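Long-range contact in extracellular invertase (Aspergillus kawachii, PDB 5XH8), which probably hydrolyses sucrose and related fructosides and, with high transfructosylation activity, transfers fructosyl units to build fructooligosaccharides such as 1-kestose: residues D41-F54 against A320-P332. Numbering follows the deposited sequence.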
# COMPACT_ATOMS: atom_id res chain seq x y z
N ASP A 41 12.10 -18.33 10.98
CA ASP A 41 11.58 -17.70 12.22
C ASP A 41 10.31 -18.41 12.67
O ASP A 41 9.40 -18.61 11.83
CB ASP A 41 11.17 -16.24 12.00
CG ASP A 41 12.29 -15.34 11.55
OD1 ASP A 41 13.34 -15.84 11.08
OD2 ASP A 41 12.10 -14.10 11.62
N PRO A 42 10.20 -18.77 13.96
CA PRO A 42 8.89 -19.17 14.43
C PRO A 42 7.97 -17.92 14.47
O PRO A 42 8.46 -16.80 14.53
CB PRO A 42 9.18 -19.70 15.84
CG PRO A 42 10.35 -18.90 16.29
CD PRO A 42 11.19 -18.72 15.05
N CYS A 43 6.67 -18.14 14.36
CA CYS A 43 5.68 -17.06 14.42
C CYS A 43 4.31 -17.70 14.46
O CYS A 43 4.19 -18.93 14.57
CB CYS A 43 5.81 -16.10 13.20
SG CYS A 43 5.70 -16.89 11.59
N LEU A 44 3.27 -16.88 14.46
CA LEU A 44 1.89 -17.32 14.26
C LEU A 44 1.28 -18.13 15.43
O LEU A 44 0.10 -18.49 15.36
CB LEU A 44 1.76 -18.08 12.91
CG LEU A 44 0.43 -18.70 12.45
CD1 LEU A 44 0.19 -18.50 10.96
CD2 LEU A 44 0.35 -20.17 12.79
N HIS A 45 2.02 -18.34 16.53
CA HIS A 45 1.55 -19.21 17.61
C HIS A 45 0.21 -18.72 18.20
O HIS A 45 0.02 -17.51 18.34
CB HIS A 45 2.51 -19.27 18.81
CG HIS A 45 3.95 -19.49 18.49
ND1 HIS A 45 4.39 -20.38 17.53
CD2 HIS A 45 5.07 -19.01 19.09
CE1 HIS A 45 5.71 -20.39 17.50
NE2 HIS A 45 6.15 -19.58 18.45
N TYR A 46 -0.68 -19.62 18.57
CA TYR A 46 -1.89 -19.23 19.29
C TYR A 46 -2.57 -20.39 19.96
O TYR A 46 -2.52 -21.51 19.46
CB TYR A 46 -2.89 -18.51 18.37
CG TYR A 46 -3.57 -19.38 17.32
CD1 TYR A 46 -2.92 -19.74 16.14
CD2 TYR A 46 -4.89 -19.83 17.50
CE1 TYR A 46 -3.55 -20.51 15.16
CE2 TYR A 46 -5.53 -20.60 16.53
CZ TYR A 46 -4.86 -20.94 15.36
OH TYR A 46 -5.50 -21.72 14.39
N THR A 47 -3.22 -20.10 21.08
CA THR A 47 -4.15 -21.03 21.68
C THR A 47 -5.50 -20.81 21.05
O THR A 47 -6.04 -19.71 21.11
CB THR A 47 -4.27 -20.82 23.20
OG1 THR A 47 -2.96 -20.84 23.79
CG2 THR A 47 -5.12 -21.90 23.82
N ASP A 48 -6.04 -21.84 20.44
CA ASP A 48 -7.37 -21.83 19.86
C ASP A 48 -8.41 -21.85 21.02
O ASP A 48 -8.55 -22.88 21.68
CB ASP A 48 -7.53 -23.04 18.95
CG ASP A 48 -8.90 -23.12 18.29
OD1 ASP A 48 -9.88 -22.57 18.86
OD2 ASP A 48 -8.97 -23.70 17.17
N PRO A 49 -9.15 -20.74 21.24
CA PRO A 49 -10.07 -20.73 22.40
C PRO A 49 -11.15 -21.82 22.37
O PRO A 49 -11.50 -22.33 23.42
CB PRO A 49 -10.69 -19.33 22.37
CG PRO A 49 -10.50 -18.84 20.98
CD PRO A 49 -9.26 -19.50 20.45
N ALA A 50 -11.60 -22.21 21.19
CA ALA A 50 -12.62 -23.24 21.07
C ALA A 50 -12.16 -24.64 21.47
O ALA A 50 -12.96 -25.39 22.01
CB ALA A 50 -13.15 -23.27 19.65
N THR A 51 -10.90 -25.02 21.18
CA THR A 51 -10.42 -26.38 21.42
C THR A 51 -9.42 -26.50 22.58
O THR A 51 -9.13 -27.60 23.00
CB THR A 51 -9.71 -26.97 20.19
OG1 THR A 51 -8.54 -26.19 19.88
CG2 THR A 51 -10.63 -27.03 18.96
N GLY A 52 -8.85 -25.39 23.03
CA GLY A 52 -7.71 -25.44 23.90
C GLY A 52 -6.38 -25.89 23.28
O GLY A 52 -5.38 -25.89 23.99
N LEU A 53 -6.35 -26.23 21.98
CA LEU A 53 -5.10 -26.65 21.32
C LEU A 53 -4.18 -25.48 21.14
O LEU A 53 -4.63 -24.38 20.78
CB LEU A 53 -5.33 -27.21 19.93
CG LEU A 53 -5.90 -28.59 19.75
CD1 LEU A 53 -6.16 -28.83 18.26
CD2 LEU A 53 -4.94 -29.61 20.33
N PHE A 54 -2.89 -25.73 21.34
CA PHE A 54 -1.89 -24.75 21.12
C PHE A 54 -1.27 -24.95 19.74
O PHE A 54 -0.74 -26.02 19.43
CB PHE A 54 -0.83 -24.82 22.20
CG PHE A 54 0.16 -23.70 22.14
CD1 PHE A 54 -0.28 -22.37 22.21
CD2 PHE A 54 1.50 -23.95 22.00
CE1 PHE A 54 0.63 -21.32 22.17
CE2 PHE A 54 2.41 -22.91 21.94
CZ PHE A 54 1.98 -21.58 22.03
N ALA A 320 15.51 -14.84 16.63
CA ALA A 320 14.15 -14.74 16.09
C ALA A 320 13.09 -15.36 16.96
O ALA A 320 12.11 -15.87 16.43
CB ALA A 320 14.10 -15.35 14.69
N ALA A 321 13.26 -15.32 18.28
CA ALA A 321 12.32 -16.01 19.15
C ALA A 321 10.89 -15.50 19.01
O ALA A 321 10.66 -14.29 18.91
CB ALA A 321 12.77 -15.97 20.59
N ALA A 322 9.95 -16.43 18.97
CA ALA A 322 8.55 -16.13 19.01
C ALA A 322 7.92 -16.91 20.13
O ALA A 322 7.99 -18.15 20.18
CB ALA A 322 7.86 -16.47 17.70
N GLY A 323 7.19 -16.18 20.95
CA GLY A 323 6.54 -16.69 22.13
C GLY A 323 5.09 -16.26 22.13
O GLY A 323 4.67 -15.43 21.32
N LYS A 324 4.31 -16.85 23.02
CA LYS A 324 2.90 -16.56 23.10
C LYS A 324 2.40 -16.90 24.49
O LYS A 324 2.87 -17.85 25.10
CB LYS A 324 2.12 -17.40 22.08
CG LYS A 324 0.69 -16.97 21.81
CD LYS A 324 0.63 -15.61 21.11
CE LYS A 324 -0.76 -15.27 20.56
NZ LYS A 324 -0.68 -13.95 19.85
N VAL A 325 1.40 -16.14 24.93
CA VAL A 325 0.63 -16.47 26.11
C VAL A 325 -0.05 -17.80 25.91
O VAL A 325 -0.69 -18.04 24.88
CB VAL A 325 -0.47 -15.40 26.39
CG1 VAL A 325 -1.39 -15.83 27.53
CG2 VAL A 325 0.21 -14.08 26.73
N LEU A 326 0.10 -18.68 26.90
CA LEU A 326 -0.62 -19.96 26.92
C LEU A 326 -1.46 -19.97 28.19
O LEU A 326 -0.90 -20.02 29.30
CB LEU A 326 0.39 -21.13 26.93
CG LEU A 326 -0.18 -22.55 27.02
CD1 LEU A 326 -1.00 -22.91 25.78
CD2 LEU A 326 0.93 -23.58 27.26
N PRO A 327 -2.79 -19.89 28.06
CA PRO A 327 -3.56 -19.79 29.30
C PRO A 327 -3.67 -21.11 30.07
O PRO A 327 -3.62 -22.21 29.48
CB PRO A 327 -4.94 -19.29 28.83
CG PRO A 327 -5.04 -19.75 27.43
CD PRO A 327 -3.65 -19.73 26.87
N SER A 328 -3.87 -20.97 31.37
CA SER A 328 -4.14 -22.10 32.27
C SER A 328 -5.29 -22.98 31.81
O SER A 328 -5.31 -24.16 32.10
CB SER A 328 -4.45 -21.59 33.69
OG SER A 328 -5.73 -20.97 33.74
N THR A 329 -6.23 -22.40 31.07
CA THR A 329 -7.35 -23.13 30.50
C THR A 329 -7.04 -23.95 29.26
O THR A 329 -7.90 -24.70 28.78
CB THR A 329 -8.45 -22.16 30.09
OG1 THR A 329 -7.93 -21.22 29.14
CG2 THR A 329 -9.00 -21.41 31.36
N SER A 330 -5.83 -23.82 28.71
CA SER A 330 -5.46 -24.63 27.54
C SER A 330 -5.47 -26.13 27.82
O SER A 330 -5.39 -26.54 28.98
CB SER A 330 -4.09 -24.19 26.99
OG SER A 330 -3.00 -24.63 27.78
N LEU A 331 -5.59 -26.94 26.76
CA LEU A 331 -5.45 -28.38 26.90
C LEU A 331 -4.14 -28.79 27.59
O LEU A 331 -4.19 -29.53 28.57
CB LEU A 331 -5.60 -29.10 25.57
CG LEU A 331 -7.02 -29.29 25.06
CD1 LEU A 331 -6.98 -29.90 23.66
CD2 LEU A 331 -7.86 -30.15 26.02
N PRO A 332 -2.97 -28.30 27.12
CA PRO A 332 -1.74 -28.69 27.85
C PRO A 332 -1.74 -28.29 29.33
O PRO A 332 -1.39 -29.12 30.21
CB PRO A 332 -0.61 -27.93 27.13
CG PRO A 332 -1.17 -27.51 25.82
CD PRO A 332 -2.68 -27.51 25.91
O HOH W 1 9.70 -14.57 15.39
O HOH W 2 1.01 -15.17 17.54
O HOH W 3 -2.61 -17.94 22.99
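H45 meets the backbone of strand 320-326 edge-on: its NE2 donates to A322 O at 2.9 Å, the acceptor lying in the ring plane. The N-H is bent to 130° at hydrogen and comes from above the carbonyl plane. Histidine suits this place because its other nitrogen, ND1, is bonded to the backbone N of G57, so the two bonds fix the ring's rotation. With CG beside the backbone N, the imidazole leans toward A322, while H45 CB rests on K324 CB.

The two strands run side by side in the same direction, 24° apart, without direct backbone hydrogen bonds; waters link P42 O with A320 O and T47 N with V325 O. The methyl of A322 and the ring of P42 fit the gap there, A322 CB lying 3.2 Å from P42 O and 3.8 Å from P42 CG. K324 bends at chi2 (67°), which lays its aliphatic chain along H45 O, CE 3.2 Å away. F54 turns an edge to K324 CB, and F54 CD1 meets L326 CD1 obliquely at 3.7 Å. T47 and P327 point at each other, OG1 to CD 3.3 Å.

Beyond the strands, L331 N donates to G52 O (3.0 Å) at the start of helix 331-336, and L331 CD1 touches L53 CD2. G52 has a positive phi, and a side chain there would also crowd L331 N.

At the other end D41 packs over A320 CB, and its OD2 is hydrogen-bonded to a glycerol, probably from the crystallisation liquor.

Within the GH32 propeller, strands 41-47 and 320-326 are thus bridged by side chains and water, whereas the loop at G52 and the helix start bond directly. Imidazole serves A322 O; waters serve P42 O, A320 O, H45 O and V325 O; the K324 ammonium is tied to V102 O and to the water on H45 O.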